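Local atomic coordinates of transcriptional regulator, MerR family (Bacillus thuringiensis serovar konkukian, PDB entry 3GPV), a protein that probably binds DNA and regulates transcription as a two-chain regulator of the MerR family. Residues Gln123-Ala126 and Lys127-Glu131; Leu110-Asp113 and Thr114-Leu118. One frame throughout, in Å; residues are numbered along the deposited sequence.

Interaction 1: residues Gln123-Ala126 and Lys127-Glu131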
ATOM      1  N   GLN B 123      -2.533 -17.916   9.456  1.00 20.77           N
ATOM      2  CA  GLN B 123      -2.756 -18.472  10.787  1.00 26.71           C
ATOM      3  C   GLN B 123      -4.245 -18.326  11.135  1.00 26.34           C
ATOM      4  O   GLN B 123      -4.848 -19.227  11.713  1.00 26.61           O
ATOM      5  CB  GLN B 123      -1.906 -17.721  11.825  1.00 28.95           C
ATOM      6  CG  GLN B 123      -1.978 -18.291  13.252  1.00 32.69           C
ATOM      7  CD  GLN B 123      -1.569 -19.761  13.336  1.00 34.81           C
ATOM      8  OE1 GLN B 123      -2.364 -20.650  13.049  1.00 34.95           O
ATOM      9  NE2 GLN B 123      -0.322 -20.014  13.726  1.00 37.26           N
ATOM     10  N   LYS B 124      -4.832 -17.187  10.782  1.00 26.09           N
ATOM     11  CA  LYS B 124      -6.241 -16.959  11.064  1.00 29.37           C
ATOM     12  C   LYS B 124      -7.068 -17.974  10.290  1.00 30.49           C
ATOM     13  O   LYS B 124      -8.084 -18.462  10.777  1.00 29.53           O
ATOM     14  CB  LYS B 124      -6.631 -15.539  10.659  1.00 30.94           C
ATOM     15  CG  LYS B 124      -8.053 -15.143  11.026  1.00 33.85           C
ATOM     16  CD  LYS B 124      -8.297 -15.183  12.528  1.00 36.06           C
ATOM     17  CE  LYS B 124      -7.451 -14.160  13.245  1.00 38.15           C
ATOM     18  NZ  LYS B 124      -7.685 -14.141  14.715  1.00 42.66           N
ATOM     19  N   ILE B 125      -6.622 -18.289   9.081  1.00 26.59           N
ATOM     20  CA  ILE B 125      -7.321 -19.259   8.253  1.00 30.65           C
ATOM     21  C   ILE B 125      -7.284 -20.625   8.917  1.00 31.44           C
ATOM     22  O   ILE B 125      -8.303 -21.300   9.028  1.00 33.19           O
ATOM     23  CB  ILE B 125      -6.694 -19.339   6.834  1.00 27.56           C
ATOM     24  CG1 ILE B 125      -7.052 -18.070   6.050  1.00 27.33           C
ATOM     25  CG2 ILE B 125      -7.186 -20.592   6.109  1.00 29.90           C
ATOM     26  CD1 ILE B 125      -6.329 -17.919   4.731  1.00 23.60           C
ATOM     27  N   ALA B 126      -6.103 -21.029   9.361  1.00 32.89           N
ATOM     28  CA  ALA B 126      -5.936 -22.310  10.028  1.00 34.83           C
ATOM     29  C   ALA B 126      -6.878 -22.371  11.235  1.00 34.94           C
ATOM     30  O   ALA B 126      -7.560 -23.369  11.451  1.00 32.62           O
ATOM     31  CB  ALA B 126      -4.473 -22.478  10.483  1.00 34.45           C
ATOM     32  N   LYS B 127      -6.901 -21.288  12.008  1.00 35.79           N
ATOM     33  CA  LYS B 127      -7.746 -21.178  13.188  1.00 39.49           C
ATOM     34  C   LYS B 127      -9.219 -21.361  12.840  1.00 39.94           C
ATOM     35  O   LYS B 127      -9.897 -22.180  13.442  1.00 40.72           O
ATOM     36  CB  LYS B 127      -7.551 -19.813  13.853  1.00 40.49           C
ATOM     37  CG  LYS B 127      -8.484 -19.561  15.021  1.00 43.37           C
ATOM     38  CD  LYS B 127      -8.211 -18.228  15.686  1.00 45.22           C
ATOM     39  CE  LYS B 127      -9.202 -17.973  16.808  1.00 47.39           C
ATOM     40  NZ  LYS B 127      -8.850 -16.744  17.550  1.00 51.58           N
ATOM     41  N   TYR B 128      -9.709 -20.598  11.870  1.00 41.35           N
ATOM     42  CA  TYR B 128     -11.113 -20.683  11.470  1.00 44.13           C
ATOM     43  C   TYR B 128     -11.521 -22.073  11.020  1.00 46.73           C
ATOM     44  O   TYR B 128     -12.689 -22.446  11.109  1.00 46.70           O
ATOM     45  CB  TYR B 128     -11.423 -19.693  10.345  1.00 42.30           C
ATOM     46  CG  TYR B 128     -11.398 -18.241  10.763  1.00 42.59           C
ATOM     47  CD1 TYR B 128     -11.586 -17.869  12.094  1.00 42.43           C
ATOM     48  CD2 TYR B 128     -11.230 -17.234   9.820  1.00 41.15           C
ATOM     49  CE1 TYR B 128     -11.611 -16.531  12.472  1.00 42.88           C
ATOM     50  CE2 TYR B 128     -11.256 -15.890  10.190  1.00 44.65           C
ATOM     51  CZ  TYR B 128     -11.449 -15.547  11.515  1.00 42.35           C
ATOM     52  OH  TYR B 128     -11.495 -14.221  11.868  1.00 44.70           O
ATOM     53  N   GLU B 129     -10.567 -22.843  10.521  1.00 49.94           N
ATOM     54  CA  GLU B 129     -10.895 -24.186  10.086  1.00 53.97           C
ATOM     55  C   GLU B 129     -10.967 -25.082  11.322  1.00 57.10           C
ATOM     56  O   GLU B 129     -10.610 -26.252  11.274  1.00 57.52           O
ATOM     57  CB  GLU B 129      -9.864 -24.676   9.062  1.00 51.93           C
ATOM     58  CG  GLU B 129      -9.702 -23.696   7.888  1.00 52.01           C
ATOM     59  CD  GLU B 129      -8.863 -24.224   6.730  1.00 51.31           C
ATOM     60  OE1 GLU B 129      -7.843 -24.903   6.982  1.00 50.90           O
ATOM     61  OE2 GLU B 129      -9.218 -23.935   5.564  1.00 50.61           O
ATOM     62  N   ASP B 130     -11.439 -24.504  12.432  1.00 61.03           N
ATOM     63  CA  ASP B 130     -11.597 -25.223  13.700  1.00 63.56           C
ATOM     64  C   ASP B 130     -12.402 -26.474  13.425  1.00 64.74           C
ATOM     65  O   ASP B 130     -11.847 -27.559  13.255  1.00 65.67           O
ATOM     66  CB  ASP B 130     -12.373 -24.385  14.718  1.00 65.63           C
ATOM     67  CG  ASP B 130     -11.580 -23.210  15.250  1.00 68.19           C
ATOM     68  OD1 ASP B 130     -10.407 -23.408  15.639  1.00 69.18           O
ATOM     69  OD2 ASP B 130     -12.140 -22.091  15.298  1.00 68.11           O
ATOM     70  N   GLU B 131     -13.722 -26.298  13.403  1.00 65.32           N
ATOM     71  CA  GLU B 131     -14.681 -27.364  13.118  1.00 65.29           C
ATOM     72  C   GLU B 131     -14.124 -28.782  13.269  1.00 65.38           C
ATOM     73  O   GLU B 131     -13.889 -29.443  12.236  1.00 66.34           O
ATOM     74  CB  GLU B 131     -15.229 -27.150  11.705  1.00 65.17           C
ATOM     75  CG  GLU B 131     -15.898 -25.794  11.559  1.00 66.84           C
ATOM     76  CD  GLU B 131     -15.763 -25.194  10.172  1.00 68.31           C
ATOM     77  OE1 GLU B 131     -16.186 -25.846   9.192  1.00 68.14           O
ATOM     78  OE2 GLU B 131     -15.240 -24.059  10.067  1.00 68.14           O
TER
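Lys124 lays its aliphatic chain against the ring of Tyr128, one helical turn further on. Bends at chi2 and chi3 fold the lysine so that CG sits by the outer half of the ring and CD comes within 3.3 Å of Tyr128 CZ, running across one face of the ring. The same face receives the backbone, for Lys124 O stands 3.3 Å above the ring plane, toward the rim near CG. This is the tight part of the contact: a long methylene chain suits a flat, buried ring, and Tyr128 also packs on Phe82 of the second subunit. Lys124 O also accepts a straight bond from Tyr128 N (2.9 Å, 168° at the hydrogen).

The loose part lies at the lysine ends. Lys127, fully extended, runs beside Lys124 in the same direction, and the two NZ atoms end 4.0 Å apart. Such like charges are tolerable where Lys127 faces solvent, though their closeness may lower the pKa of one or both. A separate flank is turned to the second subunit: there Glu129 lies alongside Ile125, its OE2 3.9 Å from Ile125 CG2, while Ile125 packs on Met100 and Glu129 on Leu97 of that subunit.

The backbone shows where the helix gives out. Glu129 N bonds to Ile125 O (3.1 Å, 140°) and weakly to Ala126 O, and Glu129 is the first residue to leave helical angles. Taken together, these features mark the C-terminal end of a long dimerisation helix, as expected for the antiparallel coiled coil of a MerR-type dimer.

Interaction 2: residues Leu110-Asp113 and Thr114-Leu118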
ATOM      1  N   LEU B 110       9.398  -4.028   2.150  1.00 25.85           N
ATOM      2  CA  LEU B 110       7.978  -4.137   1.865  1.00 26.40           C
ATOM      3  C   LEU B 110       7.580  -5.588   1.619  1.00 23.65           C
ATOM      4  O   LEU B 110       6.563  -6.043   2.127  1.00 16.78           O
ATOM      5  CB  LEU B 110       7.617  -3.277   0.649  1.00 29.47           C
ATOM      6  CG  LEU B 110       6.182  -3.367   0.103  1.00 34.46           C
ATOM      7  CD1 LEU B 110       5.177  -2.975   1.185  1.00 35.99           C
ATOM      8  CD2 LEU B 110       6.044  -2.461  -1.124  1.00 33.94           C
ATOM      9  N   ILE B 111       8.380  -6.311   0.843  1.00 21.64           N
ATOM     10  CA  ILE B 111       8.080  -7.713   0.554  1.00 23.38           C
ATOM     11  C   ILE B 111       8.143  -8.510   1.865  1.00 21.24           C
ATOM     12  O   ILE B 111       7.278  -9.319   2.161  1.00 10.20           O
ATOM     13  CB  ILE B 111       9.104  -8.335  -0.462  1.00 26.90           C
ATOM     14  CG1 ILE B 111       8.778  -7.902  -1.892  1.00 29.63           C
ATOM     15  CG2 ILE B 111       9.030  -9.850  -0.430  1.00 24.88           C
ATOM     16  CD1 ILE B 111       8.877  -6.477  -2.131  1.00 36.95           C
ATOM     17  N   GLN B 112       9.173  -8.271   2.659  1.00 19.04           N
ATOM     18  CA  GLN B 112       9.287  -9.011   3.908  1.00 23.10           C
ATOM     19  C   GLN B 112       8.113  -8.705   4.834  1.00 20.31           C
ATOM     20  O   GLN B 112       7.543  -9.614   5.434  1.00 16.94           O
ATOM     21  CB  GLN B 112      10.606  -8.693   4.603  1.00 27.40           C
ATOM     22  CG  GLN B 112      10.726  -9.382   5.954  1.00 35.72           C
ATOM     23  CD  GLN B 112      12.120  -9.296   6.520  1.00 38.84           C
ATOM     24  OE1 GLN B 112      13.021 -10.013   6.078  1.00 41.69           O
ATOM     25  NE2 GLN B 112      12.316  -8.401   7.495  1.00 39.46           N
ATOM     26  N   ASP B 113       7.749  -7.429   4.936  1.00 19.61           N
ATOM     27  CA  ASP B 113       6.615  -7.036   5.771  1.00 20.70           C
ATOM     28  C   ASP B 113       5.333  -7.685   5.275  1.00 21.28           C
ATOM     29  O   ASP B 113       4.485  -8.075   6.073  1.00 17.61           O
ATOM     30  CB  ASP B 113       6.439  -5.523   5.774  1.00 23.66           C
ATOM     31  CG  ASP B 113       7.535  -4.817   6.541  1.00 27.24           C
ATOM     32  OD1 ASP B 113       8.240  -5.489   7.317  1.00 22.67           O
ATOM     33  OD2 ASP B 113       7.680  -3.595   6.370  1.00 27.99           O
ATOM     34  N   THR B 114       5.202  -7.804   3.954  1.00 20.42           N
ATOM     35  CA  THR B 114       4.000  -8.400   3.356  1.00 20.64           C
ATOM     36  C   THR B 114       3.984  -9.906   3.592  1.00 20.15           C
ATOM     37  O   THR B 114       2.932 -10.497   3.840  1.00 14.97           O
ATOM     38  CB  THR B 114       3.904  -8.087   1.847  1.00 20.65           C
ATOM     39  OG1 THR B 114       3.949  -6.677   1.652  1.00 18.30           O
ATOM     40  CG2 THR B 114       2.582  -8.594   1.281  1.00 20.98           C
ATOM     41  N   GLU B 115       5.154 -10.531   3.527  1.00 19.60           N
ATOM     42  CA  GLU B 115       5.222 -11.960   3.800  1.00 22.75           C
ATOM     43  C   GLU B 115       4.788 -12.177   5.264  1.00 24.06           C
ATOM     44  O   GLU B 115       4.070 -13.136   5.588  1.00 16.80           O
ATOM     45  CB  GLU B 115       6.651 -12.478   3.597  1.00 26.08           C
ATOM     46  CG  GLU B 115       7.103 -12.523   2.153  1.00 20.34           C
ATOM     47  CD  GLU B 115       6.541 -13.711   1.382  1.00 23.87           C
ATOM     48  OE1 GLU B 115       5.694 -14.463   1.910  1.00 16.70           O
ATOM     49  OE2 GLU B 115       6.956 -13.890   0.225  1.00 18.58           O
ATOM     50  N   LYS B 116       5.216 -11.272   6.142  1.00 22.92           N
ATOM     51  CA  LYS B 116       4.869 -11.390   7.556  1.00 26.45           C
ATOM     52  C   LYS B 116       3.358 -11.275   7.743  1.00 26.10           C
ATOM     53  O   LYS B 116       2.765 -12.001   8.548  1.00 26.21           O
ATOM     54  CB  LYS B 116       5.587 -10.325   8.380  1.00 29.22           C
ATOM     55  CG  LYS B 116       5.082 -10.266   9.820  1.00 39.38           C
ATOM     56  CD  LYS B 116       6.169 -10.015  10.855  1.00 42.92           C
ATOM     57  CE  LYS B 116       7.080  -8.869  10.466  1.00 46.38           C
ATOM     58  NZ  LYS B 116       8.108  -9.294   9.471  1.00 48.30           N
ATOM     59  N   ASN B 117       2.738 -10.368   6.992  1.00 22.65           N
ATOM     60  CA  ASN B 117       1.298 -10.196   7.066  1.00 24.26           C
ATOM     61  C   ASN B 117       0.591 -11.422   6.505  1.00 22.86           C
ATOM     62  O   ASN B 117      -0.409 -11.881   7.061  1.00 15.37           O
ATOM     63  CB  ASN B 117       0.871  -8.909   6.335  1.00 25.10           C
ATOM     64  CG  ASN B 117       1.165  -7.659   7.175  1.00 24.15           C
ATOM     65  OD1 ASN B 117       0.904  -7.662   8.362  1.00 27.22           O
ATOM     66  ND2 ASN B 117       1.705  -6.616   6.566  1.00 21.66           N
ATOM     67  N   LEU B 118       1.140 -11.976   5.426  1.00 19.39           N
ATOM     68  CA  LEU B 118       0.574 -13.172   4.802  1.00 17.94           C
ATOM     69  C   LEU B 118       0.518 -14.304   5.839  1.00 18.90           C
ATOM     70  O   LEU B 118      -0.425 -15.085   5.872  1.00 13.88           O
ATOM     71  CB  LEU B 118       1.447 -13.611   3.623  1.00 17.60           C
ATOM     72  CG  LEU B 118       1.000 -14.890   2.902  1.00 20.18           C
ATOM     73  CD1 LEU B 118      -0.440 -14.742   2.367  1.00 17.51           C
ATOM     74  CD2 LEU B 118       1.957 -15.179   1.753  1.00 17.90           C
TER
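Both faces of the peptide group carrying Leu110 O are used by Thr114: its N approaches from one face, tilted 26° from the carbonyl plane, and its OG1 from the opposite face, lying 35° out of that plane. The hydroxyl donates over 2.7 Å to Leu110 O, while Thr114 N reaches the same oxygen at 2.9 Å. Two bonds thus grip one carbonyl. With chi1 at -56°, OG1 lies beside the backbone N and is aimed back along the helix, so a buried threonine satisfies its hydroxyl within its own helix; Leu110 CD1 runs alongside, 3.9 Å from OG1. The other flat group, the carboxamide of Asn117, brings ND2 to 3.2 Å from Asp113 O, but the angle is too poor for a hydrogen bond, and that oxygen is held instead by Asn117 N at 3.0 Å.

Along one flank Glu115 lies beside Ile111, its CG 4.2 Å from Ile111 CG2. On another, Lys116 folds back through three bends, leaving NZ 4.4 Å from Asp113 OD1, beyond a salt bridge; OD1 is hydrogen-bonded to Gln109 NE2.

The turn belongs to the middle of helix 93-128. Ile111 and Thr114 pack reciprocally on Thr114 and Ile111 of the second subunit, where the two long helices meet antiparallel, and Asn117 rests on Cys68 in that subunit's helix 57-70.

Interactions 1 and 2 are successive stations on one helix, 93-128, with centres about 20 Å apart and nearest atoms about 5 Å apart, so they do not touch. Interaction 2 lies about 20 Å from the chain's centre, interaction 1 about 37 Å, at the far end. Along the way the partner helix runs backwards: 110-118 meets its own counterpart in the second subunit, whereas 123-131 reaches earlier residues there, such as Met100 and Leu97. Helix 57-70 of that subunit spans both, offering Cys68 to one and Met65 to the other. Both therefore touch the second subunit, interaction 1 at the exposed end of the helix.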